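Local coordinates for protein Pbp related beta-lactamase (Pyrococcus abyssi, PDB 2QMI) that probably works as a serine peptidase related to beta-lactamases and penicillin-binding proteins, assembled into a self-compartmentalising octamer, at residues A[55-58]-A[59-62]; A[237-240]-A[241-245]; A[303-307]-A[308-312]. All coordinates share one frame; numbering follows the deposited sequence.

Contact 1: residues A[55-58]-A[59-62]; sequences YGIG and SITK
Gly58 and Thr61 hold this turn together through one carbonyl oxygen. Thr61 OG1 donates to Gly58 O at 2.8 Å, coming in within the carbonyl plane, and Thr61 N reaches the same oxygen, although the place of that nitrogen is less sure. The hydroxyl is beside its own backbone N, opposite the carbonyl carbon (chi1 -60°), and that folds it back over the residue three places earlier. It also takes a hydrogen bond from Leu237 N, so the threonine ties this turn to segment 237-240.

The packed side belongs to the two isoleucines. Ile57 CD1 rests against Ile60 CB at 3.8 Å, the two side chains crossing at about a right angle, while Ile57 CG1 lies 3.6 Å from Thr61 OG1. Ile60 in turn lays CG1 over Ile57 O at 3.4 Å, and Ile60 N gives that oxygen a weak bond. Gly58, with a positive phi of 58°, makes the bend that leads toward the helix.

Toward Ser59 the contact with 55-58 is looser. Ser59 is partly exposed; its side chain is directed away from 55-58 and meets it just through CB, 3.7 Å from Gly58 C. Residues outside the two segments hold it instead: Ser59 OG bonds Tyr160 OH, and the buried Lys62 NZ, 2.8 Å from Ser59 OG, bonds Tyr160 OH, Asn162 OD1 and Asp234 O. A serine and a lysine three residues apart at the start of a helix fit the SxxK motif of serine beta-lactamases and penicillin-binding proteins, where that serine is the nucleophile, as Ser59 probably is.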
loop_
_atom_site.group_PDB
_atom_site.type_symbol
_atom_site.label_atom_id
_atom_site.label_comp_id
_atom_site.label_asym_id
_atom_site.label_seq_id
_atom_site.Cartn_x
_atom_site.Cartn_y
_atom_site.Cartn_z
ATOM N N TYR A 55 -40.782 12.207 0.418
ATOM C CA TYR A 55 -39.671 11.593 1.146
ATOM C C TYR A 55 -40.237 10.525 2.068
ATOM O O TYR A 55 -41.445 10.459 2.288
ATOM C CB TYR A 55 -38.959 12.600 2.055
ATOM C CG TYR A 55 -38.468 13.880 1.430
ATOM C CD1 TYR A 55 -37.101 14.134 1.304
ATOM C CD2 TYR A 55 -39.363 14.882 1.058
ATOM C CE1 TYR A 55 -36.637 15.362 0.830
ATOM C CE2 TYR A 55 -38.916 16.109 0.585
ATOM C CZ TYR A 55 -37.554 16.349 0.470
ATOM O OH TYR A 55 -37.117 17.565 -0.006
ATOM N N GLY A 56 -39.354 9.702 2.623
ATOM C CA GLY A 56 -39.800 8.702 3.574
ATOM C C GLY A 56 -39.898 9.472 4.882
ATOM O O GLY A 56 -39.116 10.401 5.098
ATOM N N ILE A 57 -40.831 9.119 5.761
ATOM C CA ILE A 57 -40.953 9.870 7.006
ATOM C C ILE A 57 -40.538 9.094 8.246
ATOM O O ILE A 57 -40.473 9.656 9.338
ATOM C CB ILE A 57 -42.396 10.410 7.201
ATOM C CG1 ILE A 57 -43.363 9.267 7.511
ATOM C CG2 ILE A 57 -42.843 11.138 5.943
ATOM C CD1 ILE A 57 -44.752 9.744 7.906
ATOM N N GLY A 58 -40.254 7.807 8.074
ATOM C CA GLY A 58 -39.844 6.986 9.199
ATOM C C GLY A 58 -40.824 6.919 10.357
ATOM O O GLY A 58 -42.032 6.852 10.164
ATOM N N SER A 59 -40.290 6.949 11.573
ATOM C CA SER A 59 -41.092 6.869 12.786
ATOM C C SER A 59 -42.231 7.867 12.929
ATOM O O SER A 59 -43.002 7.778 13.882
ATOM C CB SER A 59 -40.192 6.969 14.019
ATOM O OG SER A 59 -39.424 5.796 14.172
ATOM N N ILE A 60 -42.343 8.827 12.016
ATOM C CA ILE A 60 -43.448 9.773 12.121
ATOM C C ILE A 60 -44.703 8.966 11.796
ATOM O O ILE A 60 -45.828 9.372 12.097
ATOM C CB ILE A 60 -43.290 10.958 11.144
ATOM C CG1 ILE A 60 -42.018 11.735 11.492
ATOM C CG2 ILE A 60 -44.507 11.888 11.239
ATOM C CD1 ILE A 60 -41.737 12.916 10.576
ATOM N N THR A 61 -44.482 7.797 11.196
ATOM C CA THR A 61 -45.560 6.880 10.846
ATOM C C THR A 61 -46.203 6.395 12.146
ATOM O O THR A 61 -47.399 6.122 12.181
ATOM C CB THR A 61 -45.034 5.633 10.063
ATOM O OG1 THR A 61 -44.389 6.047 8.850
ATOM C CG2 THR A 61 -46.187 4.697 9.712
ATOM N N LYS A 62 -45.409 6.292 13.213
ATOM C CA LYS A 62 -45.930 5.823 14.495
ATOM C C LYS A 62 -47.166 6.590 14.976
ATOM O O LYS A 62 -48.086 5.986 15.533
ATOM C CB LYS A 62 -44.844 5.855 15.574
ATOM C CG LYS A 62 -43.798 4.733 15.447
ATOM C CD LYS A 62 -42.845 4.716 16.642
ATOM C CE LYS A 62 -41.799 3.610 16.539
ATOM N NZ LYS A 62 -40.889 3.770 15.368
#

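Contact 2: residues A[237-240]-A[241-245]; sequences LLSS and VLDLA
Val241 follows Ser240, its CB 3.8 Å from Ser240 C, but the side chain is directed away from 237-240 and meets the large sheet. Leu242 comes next and touches Ser240 only marginally: its CB passes near Ser240 OG before the rest of the side chain leads off toward a partly exposed position.

Asp243 takes the capping bond: its backbone N donates to Ser240 OG at 3.3 Å, nearly straight at 164°, with Ser240 at the N-cap position. That bond depends on the serine torsion: OG sits between its own backbone N and carbonyl carbon (chi1 76°), turned toward the first helical turn. A water then spans the two side chains, 2.6 Å from Ser240 OG and donating to Asp243 OD1 at 2.6 Å. Asp243 CB lies 3.3 Å from Ser239 OG. The other carboxylate oxygen, OD2, is taken by Ser197 OG and Arg196 N, and Ser239 OG also bonds Ser197 OG, so both residues are tied to the same neighbouring chain segment.

Leu244 N closes the first helical turn with a bond to Ser240 O of 3.1 Å and 159°, approaching somewhat out of the carbonyl plane, while Leu244 CG covers that oxygen at 3.2 Å. Ala245 N is bound weakly to the carbonyls of Val241 and Leu242.

Strand 238-239 pairs with strand 55-56, and the helix that follows lies against the large antiparallel sheet: Val241 meets Leu326 and Ser23, Leu244 meets Ala324 and Leu326, and Ala245 meets Ser25 on strand 21-28.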
loop_
_atom_site.group_PDB
_atom_site.type_symbol
_atom_site.label_atom_id
_atom_site.label_comp_id
_atom_site.label_asym_id
_atom_site.label_seq_id
_atom_site.Cartn_x
_atom_site.Cartn_y
_atom_site.Cartn_z
ATOM N N LEU A 237 -44.148 4.896 6.001
ATOM C CA LEU A 237 -44.918 5.819 5.188
ATOM C C LEU A 237 -44.050 6.871 4.484
ATOM O O LEU A 237 -43.078 7.380 5.051
ATOM C CB LEU A 237 -45.978 6.494 6.067
ATOM C CG LEU A 237 -47.124 7.254 5.401
ATOM C CD1 LEU A 237 -47.964 6.315 4.532
ATOM C CD2 LEU A 237 -47.972 7.885 6.489
ATOM N N LEU A 238 -44.389 7.152 3.228
ATOM C CA LEU A 238 -43.698 8.169 2.442
ATOM C C LEU A 238 -44.736 9.263 2.202
ATOM O O LEU A 238 -45.898 8.965 1.930
ATOM C CB LEU A 238 -43.216 7.617 1.099
ATOM C CG LEU A 238 -42.094 6.574 1.071
ATOM C CD1 LEU A 238 -42.657 5.195 1.353
ATOM C CD2 LEU A 238 -41.428 6.594 -0.303
ATOM N N SER A 239 -44.333 10.523 2.308
ATOM C CA SER A 239 -45.275 11.615 2.117
ATOM C C SER A 239 -44.525 12.894 1.769
ATOM O O SER A 239 -43.326 12.858 1.485
ATOM C CB SER A 239 -46.101 11.805 3.401
ATOM O OG SER A 239 -47.164 12.731 3.230
ATOM N N SER A 240 -45.241 14.015 1.777
ATOM C CA SER A 240 -44.659 15.321 1.484
ATOM C C SER A 240 -44.994 16.229 2.661
ATOM O O SER A 240 -45.834 15.872 3.492
ATOM C CB SER A 240 -45.254 15.905 0.201
ATOM O OG SER A 240 -46.563 16.400 0.428
ATOM N N VAL A 241 -44.349 17.394 2.737
ATOM C CA VAL A 241 -44.608 18.320 3.840
ATOM C C VAL A 241 -45.987 18.970 3.730
ATOM O O VAL A 241 -46.559 19.384 4.733
ATOM C CB VAL A 241 -43.527 19.439 3.949
ATOM C CG1 VAL A 241 -42.152 18.817 4.148
ATOM C CG2 VAL A 241 -43.547 20.314 2.718
ATOM N N LEU A 242 -46.516 19.065 2.517
ATOM C CA LEU A 242 -47.841 19.645 2.331
ATOM C C LEU A 242 -48.902 18.703 2.896
ATOM O O LEU A 242 -49.845 19.148 3.548
ATOM C CB LEU A 242 -48.117 19.912 0.849
ATOM C CG LEU A 242 -47.495 21.191 0.297
ATOM C CD1 LEU A 242 -47.839 21.333 -1.166
ATOM C CD2 LEU A 242 -48.012 22.386 1.083
ATOM N N ASP A 243 -48.737 17.405 2.652
ATOM C CA ASP A 243 -49.675 16.408 3.150
ATOM C C ASP A 243 -49.594 16.341 4.675
ATOM O O ASP A 243 -50.618 16.248 5.354
ATOM C CB ASP A 243 -49.370 15.030 2.536
ATOM C CG ASP A 243 -50.140 14.777 1.241
ATOM O OD1 ASP A 243 -50.399 15.747 0.497
ATOM O OD2 ASP A 243 -50.475 13.605 0.957
ATOM N N LEU A 244 -48.379 16.396 5.213
ATOM C CA LEU A 244 -48.202 16.350 6.663
ATOM C C LEU A 244 -48.768 17.611 7.311
ATOM O O LEU A 244 -49.093 17.613 8.502
ATOM C CB LEU A 244 -46.722 16.191 7.016
ATOM C CG LEU A 244 -46.107 14.876 6.531
ATOM C CD1 LEU A 244 -44.602 14.861 6.819
ATOM C CD2 LEU A 244 -46.811 13.703 7.211
ATOM N N ALA A 245 -48.878 18.687 6.533
ATOM C CA ALA A 245 -49.449 19.934 7.059
ATOM C C ALA A 245 -50.938 19.688 7.318
ATOM O O ALA A 245 -51.462 20.041 8.369
ATOM C CB ALA A 245 -49.268 21.070 6.061
HETATM O O HOH W 1 -48.583 16.605 -1.216
#

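Contact 3: residues A[303-307]-A[308-312]; sequences SGSVG and MYTGY
A beta hairpin joins strands 297-305 and 310-316, and at its turn Val306 N donates to Tyr309 O at 3.0 Å, almost straight at 174°. Gly307, with a positive phi of 93°, and Met308 make the reversal. Further along, Gly304 and Gly311 form an antiparallel hydrogen-bonded pair: Gly304 N reaches Gly311 O at 2.9 Å, and Gly311 N reaches Gly304 O at 2.9 Å.

Beside that pair, Thr310 CG2 lies 3.7 Å from Ser305 OG on one face of the sheet. The same hydroxyl receives a weak bond from Gly307 N, linking strand end to turn. On this face too, Tyr312 meets Ser303 with the edge of its ring, CD1 standing 3.7 Å from Ser303 CB, which lies in the ring plane. Outside partners take the polar ends: Tyr309 OH bonds Ala211 O and Thr310 OG1 bonds Ser329 O, while Tyr312 packs on helix 334-345.

With His302 just before it, Ser303-Gly304 is consistent with the K(T/S)G-type strand that borders the active site in serine beta-lactamases and penicillin-binding proteins.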
loop_
_atom_site.group_PDB
_atom_site.type_symbol
_atom_site.label_atom_id
_atom_site.label_comp_id
_atom_site.label_asym_id
_atom_site.label_seq_id
_atom_site.Cartn_x
_atom_site.Cartn_y
_atom_site.Cartn_z
ATOM N N SER A 303 -39.753 12.572 15.552
ATOM C CA SER A 303 -38.790 12.541 14.469
ATOM C C SER A 303 -38.883 11.182 13.809
ATOM O O SER A 303 -39.539 10.271 14.329
ATOM C CB SER A 303 -37.374 12.740 15.008
ATOM O OG SER A 303 -37.097 11.778 16.010
ATOM N N GLY A 304 -38.225 11.055 12.662
ATOM C CA GLY A 304 -38.223 9.799 11.938
ATOM C C GLY A 304 -36.966 9.617 11.115
ATOM O O GLY A 304 -36.414 10.575 10.582
ATOM N N SER A 305 -36.500 8.380 11.013
ATOM C CA SER A 305 -35.311 8.106 10.230
ATOM C C SER A 305 -35.272 6.691 9.674
ATOM O O SER A 305 -35.546 5.726 10.385
ATOM C CB SER A 305 -34.057 8.336 11.071
ATOM O OG SER A 305 -32.914 7.919 10.347
ATOM N N VAL A 306 -34.946 6.573 8.392
ATOM C CA VAL A 306 -34.826 5.267 7.766
ATOM C C VAL A 306 -33.441 5.178 7.126
ATOM O O VAL A 306 -33.203 4.382 6.215
ATOM C CB VAL A 306 -35.929 5.031 6.708
ATOM C CG1 VAL A 306 -37.175 4.505 7.386
ATOM C CG2 VAL A 306 -36.254 6.325 5.990
ATOM N N GLY A 307 -32.530 6.008 7.626
ATOM C CA GLY A 307 -31.177 6.016 7.111
ATOM C C GLY A 307 -30.946 7.023 6.002
ATOM O O GLY A 307 -30.252 8.017 6.205
ATOM N N MET A 308 -31.524 6.777 4.829
ATOM C CA MET A 308 -31.347 7.686 3.703
ATOM C C MET A 308 -32.392 8.807 3.641
ATOM O O MET A 308 -32.302 9.681 2.789
ATOM C CB MET A 308 -31.338 6.911 2.375
ATOM C CG MET A 308 -32.696 6.444 1.885
ATOM S SD MET A 308 -33.342 5.029 2.771
ATOM C CE MET A 308 -34.162 5.756 3.987
ATOM N N TYR A 309 -33.393 8.761 4.523
ATOM C CA TYR A 309 -34.430 9.800 4.592
ATOM C C TYR A 309 -34.671 10.051 6.076
ATOM O O TYR A 309 -34.621 9.118 6.868
ATOM C CB TYR A 309 -35.773 9.340 3.994
ATOM C CG TYR A 309 -35.819 9.026 2.514
ATOM C CD1 TYR A 309 -35.743 10.036 1.547
ATOM C CD2 TYR A 309 -35.983 7.714 2.080
ATOM C CE1 TYR A 309 -35.832 9.730 0.180
ATOM C CE2 TYR A 309 -36.072 7.401 0.726
ATOM C CZ TYR A 309 -35.997 8.402 -0.217
ATOM O OH TYR A 309 -36.075 8.051 -1.548
ATOM N N THR A 310 -34.927 11.302 6.451
ATOM C CA THR A 310 -35.225 11.642 7.843
ATOM C C THR A 310 -36.292 12.731 7.851
ATOM O O THR A 310 -36.507 13.400 6.845
ATOM C CB THR A 310 -33.981 12.155 8.632
ATOM O OG1 THR A 310 -33.524 13.391 8.076
ATOM C CG2 THR A 310 -32.860 11.127 8.593
ATOM N N GLY A 311 -36.968 12.899 8.982
ATOM C CA GLY A 311 -38.000 13.913 9.056
ATOM C C GLY A 311 -38.431 14.249 10.468
ATOM O O GLY A 311 -37.975 13.632 11.433
ATOM N N TYR A 312 -39.310 15.240 10.582
ATOM C CA TYR A 312 -39.830 15.667 11.870
ATOM C C TYR A 312 -41.100 16.495 11.685
ATOM O O TYR A 312 -41.225 17.252 10.725
ATOM C CB TYR A 312 -38.802 16.520 12.612
ATOM C CG TYR A 312 -39.223 16.896 14.011
ATOM C CD1 TYR A 312 -39.076 15.997 15.069
ATOM C CD2 TYR A 312 -39.786 18.146 14.281
ATOM C CE1 TYR A 312 -39.473 16.329 16.359
ATOM C CE2 TYR A 312 -40.191 18.489 15.567
ATOM C CZ TYR A 312 -40.030 17.578 16.602
ATOM O OH TYR A 312 -40.415 17.911 17.882
#

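Overall arrangement
The three contacts follow in series along the chain, all in the beta-lactamase-like part. Contacts 1 and 2 have centres about 9 Å apart and share a two-stranded antiparallel sheet, with Tyr55 N probably bonded to Ser239 O and Ile57 N to Leu237 O; each strand is followed closely by a helix, 61-74 and 241-252. Contact 3, its centre about 7 Å from that of contact 1, lies in the large antiparallel sheet; there Ile60 CD1 is 3.4 Å from Tyr312 N. Contacts 2 and 3, about 6 Å apart at their nearest atoms, do not touch. Contact 1 sits between them: Ser59, the probable nucleophile, has CB 3.4 Å from Ser303 O, on the strand probably bordering the active site.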